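Local coordinates for protein E (Haemophilus influenzae, PDB 3ZH5) that acts as a multifunctional adhesin that binds host epithelial cells, vitronectin, laminin and plasminogen, helping the bacterium resist serum and evade immunity, at residues A[17-22]-A[120-125]. Sequence-based numbering, arbitrary orientation.
Sequences IRLVKN and AQIICA
No ring or other flat group takes part where Ile122 meets Ile17 and Leu19, so there are no faces or edges to match, just the methyl ends of branched aliphatic side chains. The tip of Ile122 does most of the touching. CD1 of Ile122 lies 4.2 Å from CG2 of Ile17 and 4.2 Å from CD2 of Leu19, the two contacts opening an angle of about 67° at that methyl. The two isoleucines lie alongside each other, pointing opposite ways. CG1 of Ile17 sits beside the backbone N (chi1 -55°), which puts CG2 anti to it; CG2 then meets the tip of Ile122, while the CG1 branch carries CD1 of Ile17 to within 4.3 Å of CG2 of Ile122.

Leu19 is buried, its side chain also resting on Ala119. Beyond it the chain leaves in a type II turn from Leu19 to Asn22, and Val20 N is tied to Asn118 OD1 of the helix. Two residues after Ile122, Cys124 is joined by a disulfide to Cys75. Across 17-22 and 120-125 the contact is purely apolar and small, 113 Å² in all, seating helix 115-128 against the edge strand 16-19, probably by dispersion and a partial exclusion of water, fullest at Leu19.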
loop_
_atom_site.group_PDB
_atom_site.type_symbol
_atom_site.label_atom_id
_atom_site.label_comp_id
_atom_site.label_asym_id
_atom_site.label_seq_id
_atom_site.Cartn_x
_atom_site.Cartn_y
_atom_site.Cartn_z
ATOM N N ILE A 17 3.986 8.817 -0.460
ATOM C CA ILE A 17 5.370 8.662 -0.214
ATOM C C ILE A 17 5.839 7.510 -1.115
ATOM O O ILE A 17 5.385 6.373 -0.980
ATOM C CB ILE A 17 5.664 8.322 1.223
ATOM C CG1 ILE A 17 5.049 9.358 2.201
ATOM C CG2 ILE A 17 7.175 8.217 1.424
ATOM C CD1 ILE A 17 5.337 9.013 3.644
ATOM N N ARG A 18 6.752 7.797 -2.022
ATOM C CA ARG A 18 7.218 6.779 -2.957
ATOM C C ARG A 18 8.279 5.918 -2.293
ATOM O O ARG A 18 9.118 6.402 -1.544
ATOM C CB ARG A 18 7.751 7.463 -4.221
ATOM C CG ARG A 18 8.408 6.580 -5.237
ATOM C CD ARG A 18 8.894 7.478 -6.383
ATOM N NE ARG A 18 7.830 7.728 -7.343
ATOM C CZ ARG A 18 7.688 8.839 -8.051
ATOM N NH1 ARG A 18 8.542 9.847 -7.912
ATOM N NH2 ARG A 18 6.672 8.947 -8.898
ATOM N N LEU A 19 8.226 4.611 -2.520
ATOM C CA LEU A 19 9.171 3.736 -1.860
ATOM C C LEU A 19 10.330 3.401 -2.750
ATOM O O LEU A 19 10.251 3.464 -3.972
ATOM C CB LEU A 19 8.490 2.424 -1.437
ATOM C CG LEU A 19 7.347 2.759 -0.479
ATOM C CD1 LEU A 19 6.678 1.542 0.090
ATOM C CD2 LEU A 19 7.862 3.680 0.654
ATOM N N VAL A 20 11.403 2.980 -2.109
ATOM C CA VAL A 20 12.560 2.441 -2.801
ATOM C C VAL A 20 12.201 1.110 -3.488
ATOM O O VAL A 20 11.355 0.350 -3.016
ATOM C CB VAL A 20 13.710 2.271 -1.779
ATOM C CG1 VAL A 20 14.754 1.313 -2.260
ATOM C CG2 VAL A 20 14.312 3.613 -1.468
ATOM N N LYS A 21 12.816 0.868 -4.637
ATOM C CA LYS A 21 12.665 -0.372 -5.383
ATOM C C LYS A 21 11.388 -0.469 -6.210
ATOM O O LYS A 21 11.270 -1.358 -7.043
ATOM C CB LYS A 21 12.821 -1.607 -4.473
ATOM C CG LYS A 21 14.257 -1.842 -3.991
ATOM C CD LYS A 21 14.462 -3.223 -3.383
ATOM C CE LYS A 21 15.912 -3.424 -2.931
ATOM N NZ LYS A 21 16.326 -4.858 -3.030
ATOM N N ASN A 22 10.406 0.394 -5.979
ATOM C CA ASN A 22 9.301 0.426 -6.900
ATOM C C ASN A 22 8.736 1.844 -6.979
ATOM O O ASN A 22 8.004 2.274 -6.081
ATOM C CB ASN A 22 8.228 -0.586 -6.441
ATOM C CG ASN A 22 7.077 -0.691 -7.423
ATOM O OD1 ASN A 22 6.961 0.120 -8.345
ATOM N ND2 ASN A 22 6.210 -1.690 -7.227
ATOM N N ALA A 120 8.489 0.647 6.319
ATOM C CA ALA A 120 8.508 0.564 7.771
ATOM C C ALA A 120 9.569 1.504 8.387
ATOM O O ALA A 120 9.310 2.156 9.406
ATOM C CB ALA A 120 8.716 -0.854 8.216
ATOM N N GLN A 121 10.732 1.609 7.758
ATOM C CA GLN A 121 11.741 2.563 8.242
ATOM C C GLN A 121 11.193 3.965 8.219
ATOM O O GLN A 121 11.416 4.751 9.154
ATOM C CB GLN A 121 13.010 2.512 7.361
ATOM C CG GLN A 121 13.609 1.140 7.331
ATOM C CD GLN A 121 14.887 1.041 8.140
ATOM O OE1 GLN A 121 15.997 1.183 7.596
ATOM N NE2 GLN A 121 14.745 0.777 9.444
ATOM N N ILE A 122 10.484 4.312 7.153
ATOM C CA ILE A 122 9.961 5.667 7.040
ATOM C C ILE A 122 8.832 5.885 8.023
ATOM O O ILE A 122 8.789 6.904 8.715
ATOM C CB ILE A 122 9.431 5.924 5.663
ATOM C CG1 ILE A 122 10.629 5.892 4.670
ATOM C CG2 ILE A 122 8.751 7.299 5.560
ATOM C CD1 ILE A 122 10.274 6.039 3.195
ATOM N N ILE A 123 7.906 4.929 8.080
ATOM C CA ILE A 123 6.746 5.129 8.948
ATOM C C ILE A 123 7.185 5.188 10.396
ATOM O O ILE A 123 6.780 6.098 11.147
ATOM C CB ILE A 123 5.671 4.064 8.763
ATOM C CG1 ILE A 123 4.873 4.365 7.515
ATOM C CG2 ILE A 123 4.653 4.083 9.965
ATOM C CD1 ILE A 123 4.148 3.150 7.024
ATOM N N CYS A 124 8.034 4.253 10.789
ATOM C CA CYS A 124 8.434 4.169 12.181
ATOM C C CYS A 124 9.255 5.371 12.605
ATOM O O CYS A 124 9.074 5.874 13.701
ATOM C CB CYS A 124 9.163 2.863 12.450
ATOM S SG CYS A 124 8.032 1.442 12.146
ATOM N N ALA A 125 10.150 5.831 11.728
ATOM C CA ALA A 125 10.907 7.039 12.007
ATOM C C ALA A 125 10.024 8.253 12.246
ATOM O O ALA A 125 10.393 9.123 13.042
ATOM C CB ALA A 125 11.865 7.336 10.868
#